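Local coordinates for protein L-isoleucine-4-hydroxylase (PDB 6LNH) that hydroxylates L-isoleucine to (4S)-4-hydroxy-L-isoleucine, using iron, 2-oxoglutarate and molecular oxygen, and also oxidises several related aliphatic and sulfur-containing amino acids, at residues C[145-150]-C[241-246]; C[137-142]-C[173-178]; C[54-59]-C[237-242]. All coordinates share one frame; numbering follows the deposited sequence.

Contact 1: residues C[145-150]-C[241-246]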
loop_
_atom_site.group_PDB
_atom_site.type_symbol
_atom_site.label_atom_id
_atom_site.label_comp_id
_atom_site.label_asym_id
_atom_site.label_seq_id
_atom_site.Cartn_x
_atom_site.Cartn_y
_atom_site.Cartn_z
ATOM N N LEU C 145 32.497 17.858 -20.391
ATOM C CA LEU C 145 31.263 17.450 -19.725
ATOM C C LEU C 145 31.183 17.865 -18.259
ATOM O O LEU C 145 32.168 17.789 -17.519
ATOM C CB LEU C 145 31.085 15.938 -19.805
ATOM C CG LEU C 145 30.403 15.422 -21.063
ATOM C CD1 LEU C 145 31.396 15.233 -22.193
ATOM C CD2 LEU C 145 29.673 14.139 -20.740
ATOM N N ILE C 146 29.994 18.314 -17.859
ATOM C CA ILE C 146 29.621 18.506 -16.461
ATOM C C ILE C 146 28.752 17.328 -16.033
ATOM O O ILE C 146 27.702 17.075 -16.635
ATOM C CB ILE C 146 28.882 19.838 -16.256
ATOM C CG1 ILE C 146 29.778 21.014 -16.643
ATOM C CG2 ILE C 146 28.399 19.961 -14.821
ATOM C CD1 ILE C 146 31.092 21.059 -15.880
ATOM N N ILE C 147 29.183 16.597 -15.008
ATOM C CA ILE C 147 28.395 15.517 -14.420
ATOM C C ILE C 147 27.808 16.055 -13.120
ATOM O O ILE C 147 28.502 16.147 -12.104
ATOM C CB ILE C 147 29.229 14.253 -14.191
ATOM C CG1 ILE C 147 29.731 13.701 -15.525
ATOM C CG2 ILE C 147 28.403 13.197 -13.463
ATOM C CD1 ILE C 147 30.653 12.511 -15.382
ATOM N N GLY C 148 26.524 16.407 -13.143
ATOM C CA GLY C 148 25.880 17.005 -11.986
ATOM C C GLY C 148 25.212 15.978 -11.085
ATOM O O GLY C 148 24.625 15.005 -11.554
ATOM N N LEU C 149 25.313 16.214 -9.780
ATOM C CA LEU C 149 24.712 15.356 -8.766
ATOM C C LEU C 149 23.771 16.200 -7.923
ATOM O O LEU C 149 24.202 17.166 -7.283
ATOM C CB LEU C 149 25.780 14.700 -7.889
ATOM C CG LEU C 149 26.400 13.401 -8.409
ATOM C CD1 LEU C 149 27.403 13.687 -9.517
ATOM C CD2 LEU C 149 27.053 12.633 -7.272
ATOM N N HIS C 150 22.492 15.833 -7.912
ATOM C CA HIS C 150 21.480 16.550 -7.148
ATOM C C HIS C 150 20.908 15.628 -6.086
ATOM O O HIS C 150 20.285 14.610 -6.407
ATOM C CB HIS C 150 20.367 17.071 -8.056
ATOM C CG HIS C 150 20.813 18.129 -9.016
ATOM N ND1 HIS C 150 20.772 19.474 -8.715
ATOM C CD2 HIS C 150 21.303 18.041 -10.275
ATOM C CE1 HIS C 150 21.213 20.168 -9.749
ATOM N NE2 HIS C 150 21.545 19.322 -10.707
ATOM N N LEU C 241 18.154 11.053 -5.875
ATOM C CA LEU C 241 19.471 11.423 -6.376
ATOM C C LEU C 241 19.381 11.572 -7.886
ATOM O O LEU C 241 18.991 10.628 -8.580
ATOM C CB LEU C 241 20.529 10.381 -6.006
ATOM C CG LEU C 241 21.924 10.692 -6.554
ATOM C CD1 LEU C 241 22.528 11.902 -5.851
ATOM C CD2 LEU C 241 22.840 9.483 -6.445
ATOM N N LEU C 242 19.754 12.743 -8.393
ATOM C CA LEU C 242 19.825 12.990 -9.826
ATOM C C LEU C 242 21.283 13.044 -10.262
ATOM O O LEU C 242 22.100 13.716 -9.625
ATOM C CB LEU C 242 19.122 14.296 -10.203
ATOM C CG LEU C 242 17.609 14.429 -10.024
ATOM C CD1 LEU C 242 17.205 15.893 -10.124
ATOM C CD2 LEU C 242 16.875 13.605 -11.067
ATOM N N VAL C 243 21.602 12.338 -11.343
ATOM C CA VAL C 243 22.920 12.395 -11.966
ATOM C C VAL C 243 22.706 12.848 -13.405
ATOM O O VAL C 243 22.165 12.095 -14.226
ATOM C CB VAL C 243 23.658 11.052 -11.901
ATOM C CG1 VAL C 243 25.071 11.207 -12.440
ATOM C CG2 VAL C 243 23.690 10.533 -10.470
ATOM N N THR C 244 23.127 14.072 -13.709
ATOM C CA THR C 244 22.892 14.701 -15.000
ATOM C C THR C 244 24.194 14.870 -15.772
ATOM O O THR C 244 25.268 15.042 -15.187
ATOM C CB THR C 244 22.219 16.065 -14.828
ATOM O OG1 THR C 244 23.173 17.009 -14.327
ATOM C CG2 THR C 244 21.056 15.962 -13.850
ATOM N N PHE C 245 24.087 14.799 -17.099
ATOM C CA PHE C 245 25.219 14.977 -18.001
ATOM C C PHE C 245 24.916 16.116 -18.966
ATOM O O PHE C 245 23.965 16.031 -19.752
ATOM C CB PHE C 245 25.519 13.674 -18.747
ATOM C CG PHE C 245 25.880 12.534 -17.836
ATOM C CD1 PHE C 245 24.905 11.876 -17.099
ATOM C CD2 PHE C 245 27.198 12.139 -17.692
ATOM C CE1 PHE C 245 25.236 10.843 -16.248
ATOM C CE2 PHE C 245 27.534 11.104 -16.843
ATOM C CZ PHE C 245 26.551 10.456 -16.121
ATOM N N SER C 246 25.721 17.179 -18.901
ATOM C CA SER C 246 25.585 18.327 -19.789
ATOM C C SER C 246 26.965 18.885 -20.124
ATOM O O SER C 246 27.979 18.494 -19.540
ATOM C CB SER C 246 24.685 19.408 -19.178
ATOM O OG SER C 246 25.231 19.909 -17.973
HETATM O O HOH W 1 22.391 19.277 -13.044
#

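Contact 2: residues C[137-142]-C[173-178]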
loop_
_atom_site.group_PDB
_atom_site.type_symbol
_atom_site.label_atom_id
_atom_site.label_comp_id
_atom_site.label_asym_id
_atom_site.label_seq_id
_atom_site.Cartn_x
_atom_site.Cartn_y
_atom_site.Cartn_z
ATOM N N ASN C 137 24.708 7.830 -28.313
ATOM C CA ASN C 137 25.019 8.820 -29.340
ATOM C C ASN C 137 24.533 10.218 -28.975
ATOM O O ASN C 137 24.816 11.170 -29.712
ATOM C CB ASN C 137 24.477 8.379 -30.712
ATOM C CG ASN C 137 22.964 8.205 -30.744
ATOM O OD1 ASN C 137 22.245 8.646 -29.850
ATOM N ND2 ASN C 137 22.476 7.548 -31.794
ATOM N N ILE C 138 23.800 10.355 -27.867
ATOM C CA ILE C 138 23.286 11.655 -27.444
ATOM C C ILE C 138 24.414 12.558 -26.957
ATOM O O ILE C 138 24.431 13.761 -27.248
ATOM C CB ILE C 138 22.193 11.497 -26.366
ATOM C CG1 ILE C 138 20.967 10.744 -26.893
ATOM C CG2 ILE C 138 21.742 12.850 -25.864
ATOM C CD1 ILE C 138 21.079 9.264 -26.869
ATOM N N ILE C 139 25.372 12.007 -26.221
ATOM C CA ILE C 139 26.421 12.809 -25.603
ATOM C C ILE C 139 27.578 12.912 -26.585
ATOM O O ILE C 139 28.160 11.900 -26.991
ATOM C CB ILE C 139 26.875 12.200 -24.268
ATOM C CG1 ILE C 139 25.813 12.429 -23.191
ATOM C CG2 ILE C 139 28.218 12.784 -23.832
ATOM C CD1 ILE C 139 25.688 13.868 -22.741
ATOM N N ASP C 140 27.902 14.142 -26.972
ATOM C CA ASP C 140 28.990 14.393 -27.905
ATOM C C ASP C 140 30.296 14.369 -27.124
ATOM O O ASP C 140 30.571 15.266 -26.320
ATOM C CB ASP C 140 28.756 15.726 -28.612
ATOM C CG ASP C 140 29.947 16.187 -29.421
ATOM O OD1 ASP C 140 30.594 15.348 -30.084
ATOM O OD2 ASP C 140 30.217 17.405 -29.408
ATOM N N LYS C 141 31.108 13.345 -27.381
ATOM C CA LYS C 141 32.387 13.130 -26.715
ATOM C C LYS C 141 33.439 14.151 -27.114
ATOM O O LYS C 141 34.585 14.048 -26.662
ATOM C CB LYS C 141 32.880 11.710 -27.002
ATOM C CG LYS C 141 32.507 10.698 -25.926
ATOM C CD LYS C 141 31.007 10.698 -25.646
ATOM C CE LYS C 141 30.296 9.551 -26.344
ATOM N NZ LYS C 141 28.827 9.532 -26.047
ATOM N N SER C 142 33.089 15.113 -27.958
ATOM C CA SER C 142 34.014 16.153 -28.373
ATOM C C SER C 142 33.856 17.442 -27.571
ATOM O O SER C 142 34.428 18.467 -27.954
ATOM C CB SER C 142 33.825 16.436 -29.861
ATOM O OG SER C 142 34.082 17.801 -30.141
ATOM N N ASP C 173 17.020 20.476 -18.493
ATOM C CA ASP C 173 18.054 21.204 -19.226
ATOM C C ASP C 173 19.112 20.276 -19.808
ATOM O O ASP C 173 19.651 20.551 -20.886
ATOM C CB ASP C 173 18.714 22.244 -18.314
ATOM C CG ASP C 173 17.801 23.414 -18.000
ATOM O OD1 ASP C 173 16.836 23.635 -18.759
ATOM O OD2 ASP C 173 18.049 24.117 -16.996
ATOM N N GLU C 174 19.429 19.187 -19.115
ATOM C CA GLU C 174 20.513 18.275 -19.467
ATOM C C GLU C 174 20.016 17.172 -20.400
ATOM O O GLU C 174 18.942 16.604 -20.176
ATOM C CB GLU C 174 21.117 17.656 -18.213
ATOM C CG GLU C 174 21.677 18.685 -17.239
ATOM C CD GLU C 174 20.620 19.221 -16.288
ATOM O OE1 GLU C 174 19.459 18.771 -16.377
ATOM O OE2 GLU C 174 20.946 20.094 -15.455
ATOM N N PRO C 175 20.785 16.862 -21.447
ATOM C CA PRO C 175 20.331 15.852 -22.419
ATOM C C PRO C 175 20.162 14.453 -21.842
ATOM O O PRO C 175 19.370 13.672 -22.385
ATOM C CB PRO C 175 21.420 15.887 -23.503
ATOM C CG PRO C 175 22.587 16.604 -22.882
ATOM C CD PRO C 175 22.006 17.554 -21.888
ATOM N N VAL C 176 20.876 14.099 -20.776
ATOM C CA VAL C 176 20.728 12.797 -20.131
ATOM C C VAL C 176 20.667 13.007 -18.625
ATOM O O VAL C 176 21.565 13.627 -18.044
ATOM C CB VAL C 176 21.875 11.831 -20.490
ATOM C CG1 VAL C 176 21.651 10.476 -19.826
ATOM C CG2 VAL C 176 22.001 11.665 -21.997
ATOM N N VAL C 177 19.614 12.485 -17.997
ATOM C CA VAL C 177 19.390 12.628 -16.563
ATOM C C VAL C 177 19.063 11.259 -15.980
ATOM O O VAL C 177 18.216 10.539 -16.518
ATOM C CB VAL C 177 18.259 13.632 -16.263
ATOM C CG1 VAL C 177 17.825 13.540 -14.804
ATOM C CG2 VAL C 177 18.699 15.045 -16.604
ATOM N N PHE C 178 19.731 10.907 -14.882
ATOM C CA PHE C 178 19.454 9.681 -14.142
ATOM C C PHE C 178 18.714 10.034 -12.856
ATOM O O PHE C 178 19.204 10.840 -12.057
ATOM C CB PHE C 178 20.745 8.928 -13.817
ATOM C CG PHE C 178 21.363 8.230 -14.996
ATOM C CD1 PHE C 178 22.041 8.943 -15.970
ATOM C CD2 PHE C 178 21.280 6.854 -15.117
ATOM C CE1 PHE C 178 22.614 8.294 -17.053
ATOM C CE2 PHE C 178 21.849 6.200 -16.196
ATOM C CZ PHE C 178 22.515 6.923 -17.166
#

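Contact 3: residues C[54-59]-C[237-242]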
loop_
_atom_site.group_PDB
_atom_site.type_symbol
_atom_site.label_atom_id
_atom_site.label_comp_id
_atom_site.label_asym_id
_atom_site.label_seq_id
_atom_site.Cartn_x
_atom_site.Cartn_y
_atom_site.Cartn_z
ATOM N N LEU C 54 20.687 7.954 5.289
ATOM C CA LEU C 54 20.671 8.761 6.499
ATOM C C LEU C 54 21.204 10.165 6.256
ATOM O O LEU C 54 20.907 11.072 7.041
ATOM C CB LEU C 54 21.486 8.074 7.596
ATOM C CG LEU C 54 20.805 6.902 8.305
ATOM C CD1 LEU C 54 21.756 6.220 9.285
ATOM C CD2 LEU C 54 19.545 7.367 9.009
ATOM N N ASP C 55 21.993 10.361 5.195
ATOM C CA ASP C 55 22.511 11.687 4.888
ATOM C C ASP C 55 21.418 12.660 4.467
ATOM O O ASP C 55 21.613 13.875 4.582
ATOM C CB ASP C 55 23.575 11.607 3.797
ATOM C CG ASP C 55 24.347 12.905 3.650
ATOM O OD1 ASP C 55 24.830 13.424 4.676
ATOM O OD2 ASP C 55 24.466 13.408 2.513
ATOM N N TYR C 56 20.277 12.164 3.985
ATOM C CA TYR C 56 19.208 13.061 3.568
ATOM C C TYR C 56 18.560 13.782 4.741
ATOM O O TYR C 56 17.827 14.752 4.522
ATOM C CB TYR C 56 18.147 12.297 2.771
ATOM C CG TYR C 56 18.558 12.017 1.343
ATOM C CD1 TYR C 56 19.541 11.078 1.052
ATOM C CD2 TYR C 56 17.986 12.715 0.289
ATOM C CE1 TYR C 56 19.926 10.827 -0.253
ATOM C CE2 TYR C 56 18.365 12.473 -1.019
ATOM C CZ TYR C 56 19.335 11.528 -1.285
ATOM O OH TYR C 56 19.717 11.289 -2.584
ATOM N N TYR C 57 18.811 13.336 5.971
ATOM C CA TYR C 57 18.354 14.042 7.159
ATOM C C TYR C 57 19.245 15.224 7.530
ATOM O O TYR C 57 18.961 15.898 8.526
ATOM C CB TYR C 57 18.256 13.078 8.348
ATOM C CG TYR C 57 17.200 12.006 8.188
ATOM C CD1 TYR C 57 17.422 10.890 7.390
ATOM C CD2 TYR C 57 15.970 12.121 8.824
ATOM C CE1 TYR C 57 16.456 9.913 7.241
ATOM C CE2 TYR C 57 14.994 11.148 8.677
ATOM C CZ TYR C 57 15.243 10.047 7.885
ATOM O OH TYR C 57 14.280 9.076 7.733
ATOM N N ASN C 58 20.318 15.480 6.775
ATOM C CA ASN C 58 21.205 16.610 7.027
ATOM C C ASN C 58 20.999 17.773 6.060
ATOM O O ASN C 58 21.593 18.837 6.263
ATOM C CB ASN C 58 22.668 16.151 6.974
ATOM C CG ASN C 58 23.023 15.210 8.112
ATOM O OD1 ASN C 58 22.769 15.505 9.280
ATOM N ND2 ASN C 58 23.604 14.066 7.774
ATOM N N LEU C 59 20.190 17.592 5.017
ATOM C CA LEU C 59 19.915 18.654 4.055
ATOM C C LEU C 59 19.154 19.806 4.705
ATOM O O LEU C 59 18.267 19.599 5.534
ATOM C CB LEU C 59 19.123 18.103 2.870
ATOM C CG LEU C 59 19.745 16.896 2.164
ATOM C CD1 LEU C 59 18.836 16.398 1.055
ATOM C CD2 LEU C 59 21.126 17.229 1.621
ATOM N N PHE C 237 8.468 11.909 3.151
ATOM C CA PHE C 237 9.694 12.227 2.440
ATOM C C PHE C 237 9.775 11.430 1.150
ATOM O O PHE C 237 9.261 10.313 1.053
ATOM C CB PHE C 237 10.937 11.929 3.291
ATOM C CG PHE C 237 11.048 12.784 4.516
ATOM C CD1 PHE C 237 10.825 14.150 4.445
ATOM C CD2 PHE C 237 11.359 12.221 5.742
ATOM C CE1 PHE C 237 10.918 14.944 5.578
ATOM C CE2 PHE C 237 11.455 13.008 6.880
ATOM C CZ PHE C 237 11.234 14.373 6.797
ATOM N N ARG C 238 10.444 12.020 0.166
ATOM C CA ARG C 238 10.883 11.315 -1.031
ATOM C C ARG C 238 12.320 11.741 -1.281
ATOM O O ARG C 238 12.578 12.887 -1.666
ATOM C CB ARG C 238 9.997 11.623 -2.237
ATOM C CG ARG C 238 10.315 10.768 -3.453
ATOM C CD ARG C 238 9.262 10.918 -4.533
ATOM N NE ARG C 238 9.564 10.088 -5.695
ATOM C CZ ARG C 238 10.076 10.553 -6.828
ATOM N NH1 ARG C 238 10.338 11.847 -6.955
ATOM N NH2 ARG C 238 10.325 9.727 -7.835
ATOM N N ASP C 239 13.252 10.820 -1.055
ATOM C CA ASP C 239 14.676 11.100 -1.161
ATOM C C ASP C 239 15.138 10.664 -2.543
ATOM O O ASP C 239 14.967 9.500 -2.921
ATOM C CB ASP C 239 15.457 10.377 -0.065
ATOM C CG ASP C 239 15.101 10.875 1.324
ATOM O OD1 ASP C 239 14.681 12.045 1.443
ATOM O OD2 ASP C 239 15.244 10.103 2.293
ATOM N N ILE C 240 15.725 11.593 -3.283
ATOM C CA ILE C 240 16.078 11.366 -4.674
ATOM C C ILE C 240 17.544 11.712 -4.890
ATOM O O ILE C 240 18.112 12.559 -4.193
ATOM C CB ILE C 240 15.141 12.217 -5.575
ATOM C CG1 ILE C 240 13.791 11.518 -5.766
ATOM C CG2 ILE C 240 15.799 12.655 -6.881
ATOM C CD1 ILE C 240 13.898 10.129 -6.312
ATOM N N LEU C 241 18.154 11.053 -5.875
ATOM C CA LEU C 241 19.471 11.423 -6.376
ATOM C C LEU C 241 19.381 11.572 -7.886
ATOM O O LEU C 241 18.991 10.628 -8.580
ATOM C CB LEU C 241 20.529 10.381 -6.006
ATOM C CG LEU C 241 21.924 10.692 -6.554
ATOM C CD1 LEU C 241 22.528 11.902 -5.851
ATOM C CD2 LEU C 241 22.840 9.483 -6.445
ATOM N N LEU C 242 19.754 12.743 -8.393
ATOM C CA LEU C 242 19.825 12.990 -9.826
ATOM C C LEU C 242 21.283 13.044 -10.262
ATOM O O LEU C 242 22.100 13.716 -9.625
ATOM C CB LEU C 242 19.122 14.296 -10.203
ATOM C CG LEU C 242 17.609 14.429 -10.024
ATOM C CD1 LEU C 242 17.205 15.893 -10.124
ATOM C CD2 LEU C 242 16.875 13.605 -11.067
#

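Contact 1: residues C[145-150]-C[241-246]
His150 and Leu242 meet as an antiparallel hydrogen-bonded pair: His150 N donates to Leu242 O at 2.8 Å, and Leu242 N returns a bond to His150 O. Two backbone hydrogen bonds likewise join Gly148 to Thr244, and Ile146 to Ser246. Between them lie the non-hydrogen-bonded pairs Ile147-Phe245 and Leu149-Val243. On the face with Ile147, the contact is apolar. Ile147 CG1 comes within 3.6 Å of Phe245 CE2, while Ile147 CG2 reaches Val243 CG1 at 4.0 Å. With chi1 at -63°, Ile147 puts CG2 anti to its own backbone N and CG1 beside it, so the two branches serve different neighbours. Leu145 CD2 comes to the edge of the Phe245 ring.

The face with His150 and Thr244 carries the polar groups. One water links His150 NE2, at 2.5 Å, to Thr244 OG1, at 2.7 Å. Thr244 OG1 also lies 3.6 Å from Gly148 CA, over the residue that has no side chain. Tyr72 stacks on the His150 ring and Tyr92 meets it edge-to-face, which should limit its rotation. Leu242, on this face, has its side chain about 6 Å from the bound iron. Strands 145-156 and 236-247 lie in the middle of the major sheet of the cupin-type double-stranded beta-helix. Strand 68-77 flanks 145-150, strand 176-184 flanks 241-246, and helix 120-134 covers the Ile147 face.

Contact 2: residues C[137-142]-C[173-178]
The backbones of 137-142 and 173-178 stay well apart, with Ile138 CA and Pro175 CA the nearest alpha carbons at 7.2 Å. Segment 137-142 is irregular. Segment 173-178 turns through Pro175 and enters a strand at Val176. Side chains alone bridge the gap. Ile138 and Pro175 lie alongside with their ends pointing opposite ways, and Ile138 CG2 lies 3.9 Å from Pro175 CB. The same methyl is 4.1 Å from Val176 CG2, and the Val176 side chain stands roughly perpendicular to that of Ile138.

In the double-stranded beta-helix of this dioxygenase, the contact joins the loop after helix 120-134 to the start of strand 176-184. This strand follows closely on the iron ligands His170 and Asp172. The side chain of Pro175 is about 13 Å from the bound iron ion.

Ile139 completes the apolar group. Ile139 CG1 meets Val176 CG2 at 4.1 Å, and its CD1 goes on to Pro175 CG, also at 4.1 Å. Val176 CG2 is thus touched by both isoleucines. Behind them, Lys141 folds back and its NZ donates to Ile139 O at 2.6 Å. That NZ also bonds Phe134 O and Thr136 O, tying the loop to the end of helix 120-134.

Contact 3: residues C[54-59]-C[237-242]
Tyr56 lays one face of its ring over Asp239, in a CH-pi contact. Asp239 CB is 3.8 Å from the centroid of the Tyr56 ring, over the face and offset toward the rim. The contact places the short 3-10 turn 56-57, which follows helix 44-54, against strand 236-247 of the major sheet of the cupin-type double-stranded beta-helix.

The side chains of Tyr56 and Asp239 lie alongside, each extending toward the other's backbone. Ring and carboxylate planes are 26° apart, so the acid lies fairly flat along the ring, with Asp239 CG 3.6 Å from Tyr56 CG. The charge of Asp239 is met elsewhere: Arg153 makes a salt bridge with Asp239 OD1 and cation-pi contacts with Tyr57 and Phe237. It also packs on Tyr56, together with Met182, Gln151 and Phe116. The rings of Tyr57 and Phe237 approach each other obliquely, Tyr57 CE2 to Phe237 CE2 at 4.4 Å. Tyr57 also packs on Thr50 of the second subunit.

Tyr56 CG lies anti to its own carbonyl carbon (chi1 -78°), and the far end of the ring reaches the strand backbone. Tyr56 OH lies 3.6 Å from Leu241 CB. Tyr56 OH donates to Ile240 O at 2.6 Å. Ile240 O lies at the edge of the Tyr56 ring, while Tyr56 OH stands above the carbonyl plane of Ile240, with a C=O...donor angle of 107°.

In the fold
Contacts 1 and 3 both use strand 236-247 and overlap at Leu241 and Leu242, of which Leu241 touches in both. Contact 1 is deeply buried and rests on paired backbone bonds between neighbouring strands. Contact 3 is also buried, but there a turn packs on the strand through an aromatic ring, one hydroxyl bond and a nearby arginine; unlike contacts 1 and 2, it touches a second subunit. Contact 2 is smaller, only partly buried and wholly apolar across its segments, toward the periphery of the chain. It joins contact 1 through the next strand of the sheet, where Phe245 N probably hydrogen-bonds to Val176 O. Contacts 2 and 3 lie on opposite sides of the chain's centre.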